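Long-range contacts in putative secreted glycosylhydrolase (Parabacteroides distasonis ATCC 8503, PDB 3IMM), which is probably a secreted glycoside hydrolase of the 3-keto-disaccharide hydrolase family, with a concanavalin-like beta-sandwich fold and a bound sodium ion: residues A[48-53]-A[126-131]; A[86-91]-A[114-119]. One frame throughout, in Å; residues are numbered along the deposited sequence.

Interaction 1 (A[48-53]-A[126-131]); sequences NFELDL and RIKCAG
Arg126 meets Asp52 side-on, giving one nitrogen to each carboxylate oxygen. The bond from Arg126 NE to Asp52 OD1 is 2.6 Å long and nearly straight (175°), and it uses the syn lone pair of the oxygen; the second, from Arg126 NH2 to Asp52 OD2, measures 3.2 Å. Both oxygens lie close to the guanidinium plane, and with the two flat groups only 27° apart the fork holds the arginine head against rotation. A bend at chi3 (-65°) turns the otherwise extended Arg126 chain toward the acid. Glu50, on the same face, lies alongside Arg126 and Lys128; its OE1 stands 3.1 Å from Lys128 CE, but 4.0 Å from Lys128 NZ, while OE2 forms a salt bridge with Arg199 on the adjoining strand 191-200.

The other face is apolar. Cys129 CB sits over the Phe49 ring, 3.8 Å from its centroid, in a CH-pi contact, with SG approaching obliquely, and Leu51 CD2 touches Ile127 CD1 at 4.2 Å. Val65 and Tyr68 of strand 62-69 cover this side, so it faces the second sheet.

Between the two faces, Phe49 and Leu51 each exchange two backbone hydrogen bonds with their partners, Cys129 and Ile127. At the end of the ladder Asn48 and Phe49 both face Cys129, a G1 beta bulge, and a water bridges Asn48 N and Gly131 N. Strands 49-57 and 122-130 are thus antiparallel neighbours inside the six-stranded sheet, with one face turned into the core, as in a concanavalin-like beta-sandwich.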
loop_
_atom_site.group_PDB
_atom_site.type_symbol
_atom_site.label_atom_id
_atom_site.label_comp_id
_atom_site.label_asym_id
_atom_site.label_seq_id
_atom_site.Cartn_x
_atom_site.Cartn_y
_atom_site.Cartn_z
ATOM N N ASN A 48 14.907 -3.475 -0.122
ATOM C CA ASN A 48 15.810 -2.579 0.649
ATOM C C ASN A 48 15.711 -1.145 0.156
ATOM O O ASN A 48 16.678 -0.532 -0.304
ATOM C CB ASN A 48 17.257 -3.097 0.596
ATOM C CG ASN A 48 17.387 -4.436 1.265
ATOM O OD1 ASN A 48 16.804 -4.652 2.343
ATOM N ND2 ASN A 48 18.123 -5.353 0.640
ATOM N N PHE A 49 14.495 -0.640 0.263
ATOM C CA PHE A 49 14.124 0.631 -0.277
ATOM C C PHE A 49 13.191 1.397 0.666
ATOM O O PHE A 49 12.665 0.844 1.602
ATOM C CB PHE A 49 13.449 0.409 -1.632
ATOM C CG PHE A 49 12.140 -0.299 -1.566
ATOM C CD1 PHE A 49 10.959 0.395 -1.275
ATOM C CD2 PHE A 49 12.060 -1.657 -1.847
ATOM C CE1 PHE A 49 9.724 -0.273 -1.244
ATOM C CE2 PHE A 49 10.843 -2.326 -1.791
ATOM C CZ PHE A 49 9.678 -1.634 -1.495
ATOM N N GLU A 50 13.078 2.696 0.420
ATOM C CA GLU A 50 12.020 3.498 0.966
ATOM C C GLU A 50 11.230 4.150 -0.159
ATOM O O GLU A 50 11.813 4.719 -1.143
ATOM C CB GLU A 50 12.524 4.526 1.983
ATOM C CG GLU A 50 13.570 5.431 1.546
ATOM C CD GLU A 50 14.119 6.273 2.697
ATOM O OE1 GLU A 50 13.516 6.303 3.778
ATOM O OE2 GLU A 50 15.166 6.888 2.513
ATOM N N LEU A 51 9.908 4.020 -0.030
ATOM C CA LEU A 51 8.954 4.501 -1.002
ATOM C C LEU A 51 8.220 5.660 -0.341
ATOM O O LEU A 51 7.731 5.529 0.771
ATOM C CB LEU A 51 8.015 3.348 -1.390
ATOM C CG LEU A 51 6.801 3.600 -2.296
ATOM C CD1 LEU A 51 7.250 3.926 -3.718
ATOM C CD2 LEU A 51 5.846 2.398 -2.289
ATOM N N ASP A 52 8.188 6.801 -1.025
ATOM C CA ASP A 52 7.421 7.985 -0.631
ATOM C C ASP A 52 6.311 8.214 -1.635
ATOM O O ASP A 52 6.500 8.031 -2.867
ATOM C CB ASP A 52 8.304 9.229 -0.681
ATOM C CG ASP A 52 8.814 9.639 0.644
ATOM O OD1 ASP A 52 9.079 8.782 1.474
ATOM O OD2 ASP A 52 8.952 10.836 0.838
ATOM N N LEU A 53 5.168 8.654 -1.122
ATOM C CA LEU A 53 4.064 9.035 -1.979
ATOM C C LEU A 53 3.116 9.954 -1.236
ATOM O O LEU A 53 2.980 9.870 -0.019
ATOM C CB LEU A 53 3.304 7.804 -2.446
ATOM C CG LEU A 53 2.607 6.904 -1.405
ATOM C CD1 LEU A 53 1.358 6.286 -1.989
ATOM C CD2 LEU A 53 3.534 5.810 -0.851
ATOM N N ARG A 126 5.509 7.480 3.867
ATOM C CA ARG A 126 6.806 6.846 3.596
ATOM C C ARG A 126 6.777 5.382 4.087
ATOM O O ARG A 126 6.363 5.094 5.225
ATOM C CB ARG A 126 7.928 7.611 4.287
ATOM C CG ARG A 126 9.291 6.921 4.162
ATOM C CD ARG A 126 10.385 7.831 4.569
ATOM N NE ARG A 126 10.498 8.977 3.659
ATOM C CZ ARG A 126 11.276 10.043 3.871
ATOM N NH1 ARG A 126 12.083 10.116 4.916
ATOM N NH2 ARG A 126 11.256 11.038 3.010
ATOM N N ILE A 127 7.171 4.466 3.220
ATOM C CA ILE A 127 7.196 3.035 3.546
ATOM C C ILE A 127 8.642 2.596 3.411
ATOM O O ILE A 127 9.210 2.709 2.350
ATOM C CB ILE A 127 6.292 2.203 2.632
ATOM C CG1 ILE A 127 4.884 2.795 2.592
ATOM C CG2 ILE A 127 6.220 0.763 3.091
ATOM C CD1 ILE A 127 4.025 2.192 1.472
ATOM N N LYS A 128 9.233 2.145 4.503
ATOM C CA LYS A 128 10.604 1.664 4.523
ATOM C C LYS A 128 10.549 0.148 4.547
ATOM O O LYS A 128 9.984 -0.459 5.471
ATOM C CB LYS A 128 11.397 2.200 5.734
ATOM C CG LYS A 128 11.377 3.725 5.885
ATOM C CD LYS A 128 12.343 4.255 6.971
ATOM C CE LYS A 128 13.660 4.722 6.398
ATOM N NZ LYS A 128 14.680 5.048 7.423
ATOM N N CYS A 129 11.131 -0.452 3.510
ATOM C CA CYS A 129 11.066 -1.886 3.319
ATOM C C CYS A 129 12.465 -2.485 3.375
ATOM O O CYS A 129 13.191 -2.514 2.394
ATOM C CB CYS A 129 10.377 -2.194 2.016
ATOM S SG CYS A 129 8.614 -1.762 2.004
ATOM N N ALA A 130 12.827 -2.960 4.555
ATOM C CA ALA A 130 14.166 -3.434 4.837
ATOM C C ALA A 130 14.095 -4.922 5.126
ATOM O O ALA A 130 13.991 -5.342 6.271
ATOM C CB ALA A 130 14.789 -2.636 6.032
ATOM N N GLY A 131 14.131 -5.729 4.065
ATOM C CA GLY A 131 13.859 -7.159 4.195
ATOM C C GLY A 131 12.550 -7.404 4.945
ATOM O O GLY A 131 11.499 -6.871 4.569
HETATM O O HOH W 1 13.445 -5.536 1.249
#

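Interaction 2 (A[86-91]-A[114-119]); sequences DDHCEK and KVVKKP
The chain at 86-89 makes a type I beta turn, closed by Cys89 N on Asp86 O, that sets His88 against the irregular backbone of 114-119, with Asp87 and Lys114 5.4 Å apart between CA atoms. His88 NE2 donates to Val116 O over 2.7 Å; the oxygen lies near the ring plane, whereas the nitrogen stands above the carbonyl plane. Lys118 crosses the ring at about a right angle, its CG over the centre of one face, 3.9 Å from the His88 centroid, in a CH-pi contact. The aliphatic part of Lys114 crosses the same ring obliquely, and a water joins its NZ to His88 ND1, so that both ring nitrogens have partners.

Asp87 OD2 takes the Lys114 N-H on its anti lone pair at 3.3 Å, and a water links the same oxygen to Val116 N; OD1 is bound by Cys101 N. Asp87 CB packs on Val116 CG1, 3.7 Å away. Asp86 OD1 closes an Asx turn onto His88 N, and through a second water reaches Lys117 O. A chi1 of 176°, placing CG opposite the backbone N, carries the Asp86 carboxylate to Pro119 CG, and OD2 accepts from Gly60 N.

Because His88 NE2 acts as donor, the ring carries a proton there. The polar bonds largely join side chains to backbone, directly or through water, which pins two loop segments not paired with each other as strands.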
loop_
_atom_site.group_PDB
_atom_site.type_symbol
_atom_site.label_atom_id
_atom_site.label_comp_id
_atom_site.label_asym_id
_atom_site.label_seq_id
_atom_site.Cartn_x
_atom_site.Cartn_y
_atom_site.Cartn_z
ATOM N N ASP A 86 -9.797 5.883 4.123
ATOM C CA ASP A 86 -10.466 6.979 4.824
ATOM C C ASP A 86 -10.958 6.548 6.194
ATOM O O ASP A 86 -12.087 6.127 6.346
ATOM C CB ASP A 86 -11.669 7.494 4.008
ATOM C CG ASP A 86 -12.448 8.563 4.745
ATOM O OD1 ASP A 86 -11.838 9.238 5.614
ATOM O OD2 ASP A 86 -13.654 8.734 4.464
ATOM N N ASP A 87 -10.113 6.694 7.205
ATOM C CA ASP A 87 -10.475 6.327 8.568
ATOM C C ASP A 87 -11.661 7.145 9.139
ATOM O O ASP A 87 -12.173 6.830 10.203
ATOM C CB ASP A 87 -9.252 6.517 9.496
ATOM C CG ASP A 87 -8.180 5.490 9.278
ATOM O OD1 ASP A 87 -8.344 4.635 8.415
ATOM O OD2 ASP A 87 -7.143 5.525 9.967
ATOM N N HIS A 88 -12.040 8.229 8.490
ATOM C CA HIS A 88 -13.096 9.081 9.029
ATOM C C HIS A 88 -14.467 8.635 8.576
ATOM O O HIS A 88 -15.438 9.202 8.985
ATOM C CB HIS A 88 -12.871 10.524 8.621
ATOM C CG HIS A 88 -11.503 11.020 8.943
ATOM N ND1 HIS A 88 -11.178 11.561 10.165
ATOM C CD2 HIS A 88 -10.363 11.019 8.214
ATOM C CE1 HIS A 88 -9.897 11.888 10.170
ATOM N NE2 HIS A 88 -9.381 11.565 9.000
ATOM N N CYS A 89 -14.531 7.643 7.701
ATOM C CA CYS A 89 -15.802 7.034 7.311
ATOM C C CYS A 89 -15.926 5.761 8.120
ATOM O O CYS A 89 -15.021 4.934 8.059
ATOM C CB CYS A 89 -15.754 6.678 5.830
ATOM S SG CYS A 89 -17.238 6.017 5.230
ATOM N N GLU A 90 -16.996 5.605 8.874
ATOM C CA GLU A 90 -17.176 4.401 9.692
ATOM C C GLU A 90 -18.304 3.540 9.142
ATOM O O GLU A 90 -19.354 3.491 9.736
ATOM C CB GLU A 90 -17.467 4.797 11.158
ATOM N N LYS A 91 -18.080 2.861 8.016
ATOM C CA LYS A 91 -19.172 2.152 7.286
ATOM C C LYS A 91 -19.494 0.749 7.783
ATOM O O LYS A 91 -20.655 0.318 7.760
ATOM C CB LYS A 91 -18.852 2.012 5.784
ATOM C CG LYS A 91 -19.394 3.129 4.931
ATOM C CD LYS A 91 -19.428 2.735 3.464
ATOM C CE LYS A 91 -18.057 2.674 2.827
ATOM N NZ LYS A 91 -18.151 2.868 1.338
ATOM N N LYS A 114 -7.007 7.719 12.375
ATOM C CA LYS A 114 -7.311 9.084 12.033
ATOM C C LYS A 114 -6.046 9.955 12.116
ATOM O O LYS A 114 -6.106 11.148 12.390
ATOM C CB LYS A 114 -8.452 9.585 12.902
ATOM C CG LYS A 114 -9.732 8.790 12.754
ATOM C CD LYS A 114 -10.861 9.471 13.557
ATOM C CE LYS A 114 -12.148 8.680 13.467
ATOM N NZ LYS A 114 -13.317 9.559 13.753
ATOM N N VAL A 115 -4.907 9.348 11.813
ATOM C CA VAL A 115 -3.725 10.114 11.377
ATOM C C VAL A 115 -3.913 10.603 9.917
ATOM O O VAL A 115 -3.398 11.640 9.521
ATOM C CB VAL A 115 -2.466 9.284 11.552
ATOM C CG1 VAL A 115 -1.220 10.032 11.040
ATOM C CG2 VAL A 115 -2.341 8.879 13.066
ATOM N N VAL A 116 -4.645 9.843 9.119
ATOM C CA VAL A 116 -4.972 10.243 7.773
ATOM C C VAL A 116 -5.855 11.470 7.891
ATOM O O VAL A 116 -6.642 11.608 8.819
ATOM C CB VAL A 116 -5.692 9.109 6.979
ATOM C CG1 VAL A 116 -7.050 8.788 7.583
ATOM C CG2 VAL A 116 -5.846 9.480 5.492
ATOM N N LYS A 117 -5.682 12.399 6.957
ATOM C CA LYS A 117 -6.490 13.611 6.944
ATOM C C LYS A 117 -7.844 13.289 6.355
ATOM O O LYS A 117 -8.092 12.167 5.898
ATOM C CB LYS A 117 -5.750 14.707 6.186
ATOM C CG LYS A 117 -4.543 15.158 6.966
ATOM C CD LYS A 117 -3.675 16.029 6.160
ATOM C CE LYS A 117 -2.495 16.550 6.981
ATOM N NZ LYS A 117 -1.544 17.279 6.054
ATOM N N LYS A 118 -8.736 14.264 6.395
ATOM C CA LYS A 118 -10.103 14.086 5.893
ATOM C C LYS A 118 -10.117 14.089 4.373
ATOM O O LYS A 118 -9.185 14.593 3.776
ATOM C CB LYS A 118 -11.007 15.193 6.452
ATOM C CG LYS A 118 -11.292 14.983 7.939
ATOM C CD LYS A 118 -12.417 15.861 8.412
ATOM C CE LYS A 118 -12.666 15.667 9.904
ATOM N NZ LYS A 118 -13.261 16.918 10.494
ATOM N N PRO A 119 -11.167 13.511 3.748
ATOM C CA PRO A 119 -11.274 13.470 2.319
ATOM C C PRO A 119 -10.909 14.799 1.727
ATOM O O PRO A 119 -11.278 15.818 2.281
ATOM C CB PRO A 119 -12.744 13.159 2.101
ATOM C CG PRO A 119 -13.036 12.232 3.210
ATOM C CD PRO A 119 -12.341 12.861 4.374
HETATM O O HOH W 2 -9.490 10.147 4.586
HETATM O O HOH W 3 -4.963 6.897 9.952
HETATM O O HOH W 4 -12.967 11.703 12.043
#

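How the interactions relate
Interaction 1 lies within the six-stranded sheet, whereas interaction 2 joins two loop segments between strands 80-85 and 122-130. Their centres are 23 Å apart and their nearest atoms about 10 Å, so they do not touch. In sequence, 86-91 and 114-119 are nested inside the loop closed by 48-53 and 126-131. The strands of interaction 1 nevertheless extend toward interaction 2: Val116 packs on Phe55 and Pro119 on Thr57, both of strand 49-57, and Lys117 is bound by Asn123 of strand 122-130. Interaction 1 thus pairs two strands, while interaction 2 ties together the loop packed on their far ends; strand 80-85, before this loop, contributes Glu81 and Gln83 to the sodium site.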